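Local coordinates for heat shock protein STI1 (Saccharomyces cerevisiae, PDB 3UPV) that acts as a co-chaperone that binds Hsp70 and Hsp90, its TPR2B domain here holding a C-terminal Hsp70 peptide, at residues A[12-15]-A[21-24]; A[28-33]-A[37-42]; A[52-57]-A[82-87]; A[76-81]-A[92-97]. All coordinates share one frame; numbering follows the deposited sequence.

Contact 1 of 4, residues A[12-15]-A[21-24]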
loop_
_atom_site.group_PDB
_atom_site.type_symbol
_atom_site.label_atom_id
_atom_site.label_comp_id
_atom_site.label_asym_id
_atom_site.label_seq_id
_atom_site.Cartn_x
_atom_site.Cartn_y
_atom_site.Cartn_z
ATOM N N LYS A 12 -6.010 -11.231 -5.214
ATOM C CA LYS A 12 -7.105 -10.315 -5.382
ATOM C C LYS A 12 -8.385 -10.988 -5.007
ATOM O O LYS A 12 -9.175 -10.401 -4.283
ATOM C CB LYS A 12 -7.170 -9.781 -6.808
ATOM C CG LYS A 12 -8.490 -8.980 -7.064
ATOM C CD LYS A 12 -8.359 -7.940 -8.219
ATOM C CE LYS A 12 -8.094 -8.562 -9.622
ATOM N NZ LYS A 12 -8.710 -9.902 -10.092
ATOM N N GLU A 13 -8.573 -12.245 -5.401
ATOM C CA GLU A 13 -9.757 -12.975 -4.970
ATOM C C GLU A 13 -9.831 -13.164 -3.416
ATOM O O GLU A 13 -10.905 -12.950 -2.807
ATOM C CB GLU A 13 -9.869 -14.319 -5.714
ATOM C CG GLU A 13 -11.156 -15.096 -5.437
ATOM C CD GLU A 13 -12.435 -14.421 -5.990
ATOM O OE1 GLU A 13 -12.328 -13.391 -6.735
ATOM O OE2 GLU A 13 -13.558 -14.944 -5.689
ATOM N N TYR A 14 -8.724 -13.582 -2.795
ATOM C CA TYR A 14 -8.695 -13.730 -1.335
ATOM C C TYR A 14 -9.004 -12.407 -0.638
ATOM O O TYR A 14 -9.806 -12.359 0.322
ATOM C CB TYR A 14 -7.327 -14.227 -0.852
ATOM C CG TYR A 14 -7.151 -15.728 -1.065
ATOM C CD1 TYR A 14 -8.189 -16.640 -0.747
ATOM C CD2 TYR A 14 -5.945 -16.241 -1.598
ATOM C CE1 TYR A 14 -8.017 -17.984 -0.971
ATOM C CE2 TYR A 14 -5.783 -17.605 -1.814
ATOM C CZ TYR A 14 -6.824 -18.457 -1.505
ATOM O OH TYR A 14 -6.678 -19.800 -1.706
ATOM N N PHE A 15 -8.454 -11.333 -1.180
ATOM C CA PHE A 15 -8.563 -10.029 -0.534
ATOM C C PHE A 15 -10.048 -9.585 -0.610
ATOM O O PHE A 15 -10.678 -9.097 0.377
ATOM C CB PHE A 15 -7.592 -9.027 -1.198
ATOM C CG PHE A 15 -7.492 -7.729 -0.467
ATOM C CD1 PHE A 15 -6.535 -7.587 0.519
ATOM C CD2 PHE A 15 -8.388 -6.692 -0.722
ATOM C CE1 PHE A 15 -6.421 -6.412 1.256
ATOM C CE2 PHE A 15 -8.292 -5.453 0.017
ATOM C CZ PHE A 15 -7.346 -5.323 1.011
ATOM N N PRO A 21 -5.287 -13.788 5.526
ATOM C CA PRO A 21 -4.085 -14.605 5.625
ATOM C C PRO A 21 -3.779 -15.316 4.315
ATOM O O PRO A 21 -2.573 -15.462 3.964
ATOM C CB PRO A 21 -4.453 -15.636 6.704
ATOM C CG PRO A 21 -5.374 -14.861 7.571
ATOM C CD PRO A 21 -6.257 -14.180 6.554
ATOM N N ASN A 22 -4.817 -15.697 3.579
ATOM C CA ASN A 22 -4.579 -16.305 2.277
ATOM C C ASN A 22 -4.109 -15.296 1.211
ATOM O O ASN A 22 -3.258 -15.660 0.394
ATOM C CB ASN A 22 -5.798 -17.155 1.798
ATOM C CG ASN A 22 -5.796 -18.542 2.406
ATOM O OD1 ASN A 22 -4.724 -19.174 2.541
ATOM N ND2 ASN A 22 -6.984 -19.034 2.801
ATOM N N ALA A 23 -4.629 -14.052 1.237
ATOM C CA ALA A 23 -4.030 -12.957 0.459
ATOM C C ALA A 23 -2.552 -12.772 0.765
ATOM O O ALA A 23 -1.770 -12.624 -0.160
ATOM C CB ALA A 23 -4.765 -11.641 0.693
ATOM N N VAL A 24 -2.150 -12.723 2.068
ATOM C CA VAL A 24 -0.739 -12.634 2.415
ATOM C C VAL A 24 0.043 -13.722 1.699
ATOM O O VAL A 24 1.117 -13.439 1.103
ATOM C CB VAL A 24 -0.581 -12.672 3.968
ATOM C CG1 VAL A 24 0.861 -12.898 4.343
ATOM C CG2 VAL A 24 -1.079 -11.317 4.512
#

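Contact 2 of 4, residues A[28-33]-A[37-42]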
loop_
_atom_site.group_PDB
_atom_site.type_symbol
_atom_site.label_atom_id
_atom_site.label_comp_id
_atom_site.label_asym_id
_atom_site.label_seq_id
_atom_site.Cartn_x
_atom_site.Cartn_y
_atom_site.Cartn_z
ATOM N N THR A 28 2.896 -13.164 -1.177
ATOM C CA THR A 28 4.232 -13.629 -0.961
ATOM C C THR A 28 4.688 -14.455 -2.160
ATOM O O THR A 28 5.844 -14.305 -2.607
ATOM C CB THR A 28 4.284 -14.443 0.369
ATOM O OG1 THR A 28 3.931 -13.582 1.480
ATOM C CG2 THR A 28 5.717 -14.988 0.616
ATOM N N GLU A 29 3.784 -15.255 -2.726
ATOM C CA GLU A 29 4.137 -15.988 -3.906
ATOM C C GLU A 29 4.362 -15.054 -5.090
ATOM O O GLU A 29 5.327 -15.285 -5.836
ATOM C CB GLU A 29 3.079 -17.059 -4.240
ATOM C CG GLU A 29 3.420 -17.780 -5.560
ATOM C CD GLU A 29 2.475 -18.932 -5.986
ATOM O OE1 GLU A 29 1.374 -19.105 -5.447
ATOM O OE2 GLU A 29 2.916 -19.712 -6.987
ATOM N N MET A 30 3.473 -14.046 -5.298
ATOM C CA MET A 30 3.682 -13.030 -6.344
ATOM C C MET A 30 5.098 -12.395 -6.222
ATOM O O MET A 30 5.808 -12.183 -7.205
ATOM C CB MET A 30 2.634 -11.943 -6.255
ATOM C CG MET A 30 2.649 -10.965 -7.495
ATOM S SD MET A 30 1.397 -9.749 -7.218
ATOM C CE MET A 30 1.935 -8.629 -8.551
ATOM N N ILE A 31 5.466 -12.087 -4.991
ATOM C CA ILE A 31 6.742 -11.451 -4.669
ATOM C C ILE A 31 7.888 -12.432 -4.997
ATOM O O ILE A 31 8.865 -12.007 -5.630
ATOM C CB ILE A 31 6.884 -11.012 -3.181
ATOM C CG1 ILE A 31 6.029 -9.753 -2.952
ATOM C CG2 ILE A 31 8.396 -10.735 -2.889
ATOM C CD1 ILE A 31 5.839 -9.386 -1.525
ATOM N N LYS A 32 7.790 -13.714 -4.606
ATOM C CA LYS A 32 8.827 -14.665 -4.984
ATOM C C LYS A 32 8.979 -14.743 -6.514
ATOM O O LYS A 32 10.115 -14.822 -7.039
ATOM C CB LYS A 32 8.484 -16.037 -4.388
ATOM C CG LYS A 32 9.244 -17.214 -4.998
ATOM C CD LYS A 32 8.973 -18.500 -4.201
ATOM C CE LYS A 32 10.101 -19.478 -4.490
ATOM N NZ LYS A 32 9.535 -20.844 -4.722
ATOM N N ARG A 33 7.856 -14.763 -7.213
ATOM C CA ARG A 33 7.845 -14.964 -8.697
ATOM C C ARG A 33 8.139 -13.741 -9.563
ATOM O O ARG A 33 8.590 -13.903 -10.709
ATOM C CB ARG A 33 6.543 -15.632 -9.168
ATOM C CG ARG A 33 6.233 -16.920 -8.399
ATOM C CD ARG A 33 7.021 -18.116 -8.674
ATOM N NE ARG A 33 6.126 -19.266 -8.519
ATOM C CZ ARG A 33 6.237 -20.344 -9.260
ATOM N NH1 ARG A 33 5.411 -21.371 -9.085
ATOM N NH2 ARG A 33 7.198 -20.378 -10.165
ATOM N N ASP A 37 8.330 -6.487 -9.086
ATOM C CA ASP A 37 7.005 -5.986 -9.320
ATOM C C ASP A 37 6.573 -5.349 -8.027
ATOM O O ASP A 37 6.245 -6.057 -7.045
ATOM C CB ASP A 37 6.089 -7.125 -9.787
ATOM C CG ASP A 37 4.689 -6.653 -10.181
ATOM O OD1 ASP A 37 3.993 -7.421 -10.884
ATOM O OD2 ASP A 37 4.281 -5.521 -9.813
ATOM N N ALA A 38 6.573 -4.014 -7.986
ATOM C CA ALA A 38 6.090 -3.266 -6.788
ATOM C C ALA A 38 4.675 -3.671 -6.297
ATOM O O ALA A 38 4.370 -3.522 -5.127
ATOM C CB ALA A 38 6.098 -1.734 -7.055
ATOM N N ARG A 39 3.798 -4.112 -7.192
ATOM C CA ARG A 39 2.418 -4.395 -6.804
ATOM C C ARG A 39 2.382 -5.492 -5.752
ATOM O O ARG A 39 1.491 -5.485 -4.890
ATOM C CB ARG A 39 1.557 -4.831 -7.986
ATOM C CG ARG A 39 1.434 -3.755 -9.054
ATOM C CD ARG A 39 0.657 -4.237 -10.272
ATOM N NE ARG A 39 1.378 -5.357 -10.891
ATOM C CZ ARG A 39 0.895 -6.113 -11.874
ATOM N NH1 ARG A 39 -0.324 -5.854 -12.393
ATOM N NH2 ARG A 39 1.648 -7.096 -12.381
ATOM N N GLY A 40 3.275 -6.469 -5.846
ATOM C CA GLY A 40 3.222 -7.582 -4.876
ATOM C C GLY A 40 3.440 -7.105 -3.441
ATOM O O GLY A 40 2.770 -7.580 -2.484
ATOM N N TYR A 41 4.420 -6.212 -3.271
ATOM C CA TYR A 41 4.725 -5.636 -1.950
ATOM C C TYR A 41 3.568 -4.798 -1.459
ATOM O O TYR A 41 3.118 -5.000 -0.317
ATOM C CB TYR A 41 6.011 -4.810 -2.049
ATOM C CG TYR A 41 7.169 -5.645 -2.472
ATOM C CD1 TYR A 41 7.595 -5.610 -3.806
ATOM C CD2 TYR A 41 7.783 -6.530 -1.588
ATOM C CE1 TYR A 41 8.608 -6.387 -4.266
ATOM C CE2 TYR A 41 8.918 -7.302 -2.036
ATOM C CZ TYR A 41 9.283 -7.252 -3.399
ATOM O OH TYR A 41 10.302 -7.985 -3.984
ATOM N N SER A 42 3.085 -3.881 -2.296
ATOM C CA SER A 42 1.971 -3.029 -1.905
ATOM C C SER A 42 0.779 -3.912 -1.558
ATOM O O SER A 42 0.074 -3.644 -0.576
ATOM C CB SER A 42 1.621 -2.034 -3.013
ATOM O OG SER A 42 0.388 -1.387 -2.704
#

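Contact 3 of 4, residues A[52-57]-A[82-87]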
loop_
_atom_site.group_PDB
_atom_site.type_symbol
_atom_site.label_atom_id
_atom_site.label_comp_id
_atom_site.label_asym_id
_atom_site.label_seq_id
_atom_site.Cartn_x
_atom_site.Cartn_y
_atom_site.Cartn_z
ATOM N N MET A 52 -3.598 -6.001 10.995
ATOM C CA MET A 52 -3.010 -5.105 12.006
ATOM C C MET A 52 -1.538 -5.432 12.197
ATOM O O MET A 52 -0.997 -5.273 13.298
ATOM C CB MET A 52 -3.774 -5.099 13.382
ATOM C CG MET A 52 -5.337 -5.148 13.226
ATOM S SD MET A 52 -5.904 -3.623 12.436
ATOM C CE MET A 52 -6.089 -2.464 13.791
ATOM N N SER A 53 -0.891 -5.919 11.138
ATOM C CA SER A 53 0.572 -6.205 11.211
ATOM C C SER A 53 1.309 -5.013 10.624
ATOM O O SER A 53 1.840 -5.065 9.442
ATOM C CB SER A 53 0.827 -7.495 10.418
ATOM O OG SER A 53 0.362 -8.611 11.178
ATOM N N PHE A 54 1.306 -3.889 11.372
ATOM C CA PHE A 54 1.772 -2.628 10.767
ATOM C C PHE A 54 3.280 -2.462 10.397
ATOM O O PHE A 54 3.582 -1.922 9.360
ATOM C CB PHE A 54 1.254 -1.441 11.592
ATOM C CG PHE A 54 -0.265 -1.339 11.569
ATOM C CD1 PHE A 54 -0.921 -1.016 10.383
ATOM C CD2 PHE A 54 -1.027 -1.626 12.718
ATOM C CE1 PHE A 54 -2.313 -0.932 10.335
ATOM C CE2 PHE A 54 -2.423 -1.570 12.702
ATOM C CZ PHE A 54 -3.091 -1.214 11.492
ATOM N N PRO A 55 4.186 -2.872 11.251
ATOM C CA PRO A 55 5.664 -2.841 10.938
ATOM C C PRO A 55 5.949 -3.572 9.614
ATOM O O PRO A 55 6.597 -3.000 8.741
ATOM C CB PRO A 55 6.260 -3.588 12.102
ATOM C CG PRO A 55 5.280 -3.276 13.211
ATOM C CD PRO A 55 3.936 -3.430 12.596
ATOM N N GLU A 56 5.374 -4.781 9.459
ATOM C CA GLU A 56 5.468 -5.559 8.196
ATOM C C GLU A 56 4.835 -4.828 7.018
ATOM O O GLU A 56 5.435 -4.753 5.934
ATOM C CB GLU A 56 4.886 -6.960 8.391
ATOM C CG GLU A 56 5.748 -7.693 9.395
ATOM C CD GLU A 56 5.342 -7.482 10.890
ATOM O OE1 GLU A 56 5.975 -8.150 11.766
ATOM O OE2 GLU A 56 4.377 -6.716 11.210
ATOM N N ALA A 57 3.627 -4.296 7.227
ATOM C CA ALA A 57 2.972 -3.548 6.144
ATOM C C ALA A 57 3.833 -2.386 5.728
ATOM O O ALA A 57 4.016 -2.080 4.512
ATOM C CB ALA A 57 1.576 -3.057 6.563
ATOM N N GLN A 82 1.309 4.331 8.821
ATOM C CA GLN A 82 2.051 5.199 9.782
ATOM C C GLN A 82 1.070 5.902 10.763
ATOM O O GLN A 82 1.309 5.973 11.988
ATOM C CB GLN A 82 2.946 6.223 9.073
ATOM C CG GLN A 82 4.178 5.529 8.439
ATOM C CD GLN A 82 5.044 6.461 7.588
ATOM O OE1 GLN A 82 6.255 6.502 7.739
ATOM N NE2 GLN A 82 4.429 7.272 6.792
ATOM N N ILE A 83 -0.092 6.323 10.269
ATOM C CA ILE A 83 -1.054 6.871 11.160
ATOM C C ILE A 83 -1.490 5.799 12.187
ATOM O O ILE A 83 -1.670 6.097 13.368
ATOM C CB ILE A 83 -2.236 7.377 10.355
ATOM C CG1 ILE A 83 -1.801 8.673 9.636
ATOM C CG2 ILE A 83 -3.522 7.686 11.179
ATOM C CD1 ILE A 83 -2.749 9.126 8.623
ATOM N N ALA A 84 -1.616 4.547 11.734
ATOM C CA ALA A 84 -2.093 3.525 12.632
ATOM C C ALA A 84 -1.169 3.297 13.787
ATOM O O ALA A 84 -1.645 2.942 14.882
ATOM C CB ALA A 84 -2.376 2.229 11.886
ATOM N N VAL A 85 0.121 3.468 13.534
ATOM C CA VAL A 85 1.157 3.301 14.568
ATOM C C VAL A 85 1.623 4.626 15.190
ATOM O O VAL A 85 2.608 4.681 15.936
ATOM C CB VAL A 85 2.381 2.467 14.069
ATOM C CG1 VAL A 85 1.993 1.025 13.776
ATOM C CG2 VAL A 85 3.033 3.133 12.880
ATOM N N LYS A 86 0.843 5.683 14.978
ATOM C CA LYS A 86 1.078 7.030 15.621
ATOM C C LYS A 86 2.413 7.656 15.230
ATOM O O LYS A 86 2.998 8.491 15.944
ATOM C CB LYS A 86 1.072 6.899 17.132
ATOM C CG LYS A 86 -0.169 6.304 17.667
ATOM C CD LYS A 86 -0.115 6.476 19.172
ATOM C CE LYS A 86 -1.112 5.633 19.820
ATOM N NZ LYS A 86 -2.428 6.007 19.239
ATOM N N GLU A 87 2.890 7.272 14.055
ATOM C CA GLU A 87 4.021 7.969 13.457
ATOM C C GLU A 87 3.429 9.104 12.608
ATOM O O GLU A 87 3.574 9.176 11.372
ATOM C CB GLU A 87 4.868 6.993 12.660
ATOM C CG GLU A 87 5.578 5.923 13.514
ATOM C CD GLU A 87 6.772 6.474 14.310
ATOM O OE1 GLU A 87 7.158 7.659 14.138
ATOM O OE2 GLU A 87 7.367 5.701 15.088
#

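Contact 4 of 4, residues A[76-81]-A[92-97]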
loop_
_atom_site.group_PDB
_atom_site.type_symbol
_atom_site.label_atom_id
_atom_site.label_comp_id
_atom_site.label_asym_id
_atom_site.label_seq_id
_atom_site.Cartn_x
_atom_site.Cartn_y
_atom_site.Cartn_z
ATOM N N ILE A 76 0.340 6.166 -0.314
ATOM C CA ILE A 76 -0.858 6.387 0.440
ATOM C C ILE A 76 -1.035 5.272 1.489
ATOM O O ILE A 76 -1.288 5.503 2.705
ATOM C CB ILE A 76 -2.085 6.490 -0.434
ATOM C CG1 ILE A 76 -1.948 7.718 -1.321
ATOM C CG2 ILE A 76 -3.344 6.547 0.486
ATOM C CD1 ILE A 76 -2.970 7.788 -2.416
ATOM N N ARG A 77 -0.773 4.039 1.049
ATOM C CA ARG A 77 -0.823 2.912 1.988
ATOM C C ARG A 77 0.116 3.051 3.176
ATOM O O ARG A 77 -0.224 2.744 4.350
ATOM C CB ARG A 77 -0.501 1.656 1.206
ATOM C CG ARG A 77 -1.078 0.536 1.887
ATOM C CD ARG A 77 -0.888 -0.826 1.193
ATOM N NE ARG A 77 -1.415 -0.939 -0.179
ATOM C CZ ARG A 77 -2.714 -1.067 -0.451
ATOM N NH1 ARG A 77 -3.168 -1.206 -1.718
ATOM N NH2 ARG A 77 -3.566 -1.075 0.567
ATOM N N LYS A 78 1.366 3.379 2.887
ATOM C CA LYS A 78 2.333 3.594 3.956
ATOM C C LYS A 78 1.892 4.658 4.977
ATOM O O LYS A 78 2.049 4.447 6.181
ATOM C CB LYS A 78 3.616 4.077 3.331
ATOM C CG LYS A 78 4.729 4.365 4.337
ATOM C CD LYS A 78 5.993 4.797 3.563
ATOM C CE LYS A 78 7.036 5.367 4.501
ATOM N NZ LYS A 78 8.330 5.729 3.803
ATOM N N ALA A 79 1.402 5.802 4.469
ATOM C CA ALA A 79 0.936 6.877 5.360
ATOM C C ALA A 79 -0.170 6.394 6.243
ATOM O O ALA A 79 -0.231 6.761 7.432
ATOM C CB ALA A 79 0.471 8.056 4.581
ATOM N N THR A 80 -1.087 5.616 5.654
ATOM C CA THR A 80 -2.240 5.083 6.427
ATOM C C THR A 80 -1.696 4.171 7.568
ATOM O O THR A 80 -2.159 4.261 8.696
ATOM C CB THR A 80 -3.304 4.351 5.585
ATOM O OG1 THR A 80 -2.770 3.151 5.037
ATOM C CG2 THR A 80 -3.809 5.201 4.451
ATOM N N ALA A 81 -0.718 3.308 7.267
ATOM C CA ALA A 81 -0.102 2.462 8.281
ATOM C C ALA A 81 0.657 3.285 9.284
ATOM O O ALA A 81 0.633 2.995 10.515
ATOM C CB ALA A 81 0.785 1.376 7.660
ATOM N N LEU A 92 2.859 12.645 7.727
ATOM C CA LEU A 92 2.627 13.915 7.029
ATOM C C LEU A 92 3.672 14.061 5.891
ATOM O O LEU A 92 3.348 14.510 4.769
ATOM C CB LEU A 92 2.769 15.029 8.097
ATOM C CG LEU A 92 1.543 15.164 9.046
ATOM C CD1 LEU A 92 1.891 16.034 10.255
ATOM C CD2 LEU A 92 0.231 15.654 8.371
ATOM N N GLU A 93 4.910 13.650 6.150
ATOM C CA GLU A 93 5.984 13.686 5.130
ATOM C C GLU A 93 5.671 12.721 3.974
ATOM O O GLU A 93 5.797 13.070 2.788
ATOM C CB GLU A 93 7.371 13.356 5.766
ATOM C CG GLU A 93 8.084 14.590 6.391
ATOM C CD GLU A 93 9.318 14.230 7.251
ATOM O OE1 GLU A 93 9.916 15.140 7.840
ATOM O OE2 GLU A 93 9.689 13.049 7.377
ATOM N N THR A 94 5.161 11.542 4.329
ATOM C CA THR A 94 4.844 10.580 3.334
ATOM C C THR A 94 3.671 11.116 2.481
ATOM O O THR A 94 3.635 10.901 1.256
ATOM C CB THR A 94 4.426 9.274 3.984
ATOM O OG1 THR A 94 5.495 8.804 4.814
ATOM C CG2 THR A 94 4.094 8.192 2.909
ATOM N N LEU A 95 2.697 11.774 3.132
ATOM C CA LEU A 95 1.566 12.314 2.411
ATOM C C LEU A 95 1.955 13.457 1.484
ATOM O O LEU A 95 1.314 13.633 0.415
ATOM C CB LEU A 95 0.446 12.764 3.308
ATOM C CG LEU A 95 -0.188 11.560 3.973
ATOM C CD1 LEU A 95 -0.937 11.879 5.316
ATOM C CD2 LEU A 95 -1.058 10.829 2.946
ATOM N N ASP A 96 2.928 14.266 1.911
ATOM C CA ASP A 96 3.495 15.328 1.016
ATOM C C ASP A 96 4.032 14.745 -0.285
ATOM O O ASP A 96 3.761 15.255 -1.396
ATOM C CB ASP A 96 4.617 16.061 1.736
ATOM C CG ASP A 96 4.110 17.151 2.622
ATOM O OD1 ASP A 96 2.915 17.531 2.509
ATOM O OD2 ASP A 96 4.935 17.624 3.439
ATOM N N ALA A 97 4.701 13.616 -0.165
ATOM C CA ALA A 97 5.302 12.937 -1.317
ATOM C C ALA A 97 4.251 12.282 -2.179
ATOM O O ALA A 97 4.329 12.376 -3.428
ATOM C CB ALA A 97 6.308 11.909 -0.845
#

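Contact 1 of 4, residues A[12-15]-A[21-24]
The ring of Y14 has one face laid against N22. N22 CB stands 3.3 Å from the centroid of the Y14 ring, only 5° off its normal, an almost central CH-pi contact. All six ring carbons are therefore about equally near to that one methylene. The backbone joins in, with Y14 CD2 3.4 Å from N22 O. The amide of N22 does not lie flat on the ring; the two planes are 33° apart. Its ND2 is hydrogen-bonded to D19 OD1 in the turn, which probably steadies the amide. The two segments belong to the paired antiparallel helices 2-16 and 20-33 of TPR 7, helices A and B of a tetratricopeptide repeat. Y14 CB lies 3.4 Å from A23 N, and the CA atoms of Y14 and A23 are 5.1 Å apart. With CG of Y14 anti to the carbonyl carbon (chi1 -78°), the ring is placed under N22 CB. An alanine in place of Y14 would keep the CB contact but would probably leave the N22 methylene without its aromatic cover. A23 CB meets the edge of the F15 ring, and the CB atoms of F15 and A23 are 4.3 Å apart.

Contact 2 of 4, residues A[28-33]-A[37-42]
M30 reaches across from helix 20-33 to the first turn of helix 38-50, the junction between TPR 7 and TPR 8. The short helical segments run nearly antiparallel, at 155°, with their axes 8.4 Å apart. M30 leaves its backbone with CG anti to N (chi1 -170°) and stays extended to the methyl. CB and CG lead the chain over to G40. SD then lies 3.7 Å from G40 CA, and CE ends among G40 N, D37 and R39. Its closest neighbour there is an oxygen: M30 CE to D37 OD1 is 3.3 Å. The methyl also touches R39 CB. The missing side chain of G40 lets I31 come close, since a CB there would crowd I31 CG1.

I31 packs next to G40. Its CG1 lies over one face of the Y41 ring, 4.0 Å from the centroid, while I31 CD1 comes to 3.5 Å from Y41 CD2. The hydroxyl of Y41 is hydrogen-bonded to P35 O in the connecting loop, which holds the ring over I31.

D37 is the N-cap of helix 38-50. R39 grips its carboxylate side-on, in the guanidinium plane, with NE on OD2 and NH2 on OD1. R39 also packs on an acidic side chain of the bound peptide. Replacing D37 by an alanine removes the carboxylate and is likely to leave the first helical turn uncapped and the R39 guanidinium without its side-on grip. OD2 carries a second bond: R39 N reaches D37 OD2 at 3.0 Å, from 36° out of the carboxylate plane.

Contact 3 of 4, residues A[52-57]-A[82-87]
F54 turns one face of its ring to A84, while its CB meets V85. This joins TPR 8 to TPR 9 in the stack of helical hairpins. F54 opens helix 54-67, the second helix of TPR 8. A84 ends helix 72-84, the first helix of TPR 9, and V85 is the first residue after it.

The A84 methyl approaches the ring from above. A84 CB is 3.6 Å from the centroid of the F54 ring and 16° off its normal, a CH-pi contact. The methyl is displaced toward the rim and lies nearest to CE1 and CZ, with F54 CE1 at 3.5 Å from A84 CB. The opposite face is taken by the chain's own turn, where M52 C lies over the rim. The ring is held between a methyl and a backbone carbonyl carbon.

V85 meets F54 differently. The two side chains slide past each other in opposite directions, and the CG1 branch of V85 makes the touch. CG1 is anti to the carbonyl carbon (chi1 -66°), which directs it at the root of F54. Toward the ring itself CG1 is oblique. V85 also packs on I58, one turn further along helix 54-67.

Both segments include Schellman motifs. M52, with positive phi, closes the helix before F54, and S53 is the N-cap residue of the next. On the other segment K86 is the C-prime residue: K86 N bonds to I83 O and E87 N to Q82 O. This tight turn follows the contact made by V85, whose CG1 lies 3.4 Å from F54 CB.

Contact 4 of 4, residues A[76-81]-A[92-97]
A79 and T94 mark where the backbones come nearest, their CA atoms 5.8 Å apart. The segments 76-81 and 92-97 are both helical and run antiparallel, at 164°, with axes 8.7 Å apart. They are the two helices of TPR 9, packed as a hairpin.

A79 is the small residue at the centre. Its CB lies 3.6 Å from L95 CD2, and L95 CG is equally near. The leucine fork reaches this methyl although its own CB does not point straight at the other helix. On the other flank T94 turns its methyl inward. T94 CG2 is anti to the backbone N, and this rotation brings it to 3.9 Å from A79 N. The K78 chain, extended throughout, crosses T94 at about a right angle. Its CD touches the T94 methyl, and K78 CE lies 3.8 Å from T94 OG1, a packing contact. K78 also packs on C61 and I65 of helix 54-67.

The T94 hydroxyl, buried here, is hydrogen-bonded to Q82 NE2 and to S90 O. T80 OG1 gives its proton to R77 O at 2.7 Å, beside the helical bond from A81 N on the same oxygen. R77 points away from helix 88-106; its NH1 is hydrogen-bonded to the backbone of the bound Hsp70 peptide. The face toward helix 88-106 is thus joined by methyls and aliphatic chain, while R77, on the side away from that helix, bonds the peptide backbone.

Contacts 1 and 4 each close the hairpin of one repeat, TPR 7 and TPR 9, about 23 Å apart between centres and on opposite sides of the chain's centre. Contacts 2 and 3 join successive repeats. Contact 4 is buried, contacts 1 and 2 partly so, and contact 3 lies at the surface. Aromatic faces meet aliphatic carbons in contacts 1, 2 and 3, whereas contact 4 has no ring. Contact 2 alone includes a charged helix cap. Helix 20-33 serves contacts 1 and 2, and helix 72-84 serves contacts 3 and 4. Probable hydrogen bonds link contact 2 to contact 4 through S42 and R77, and contact 3 to contact 4 through Q82 and T94.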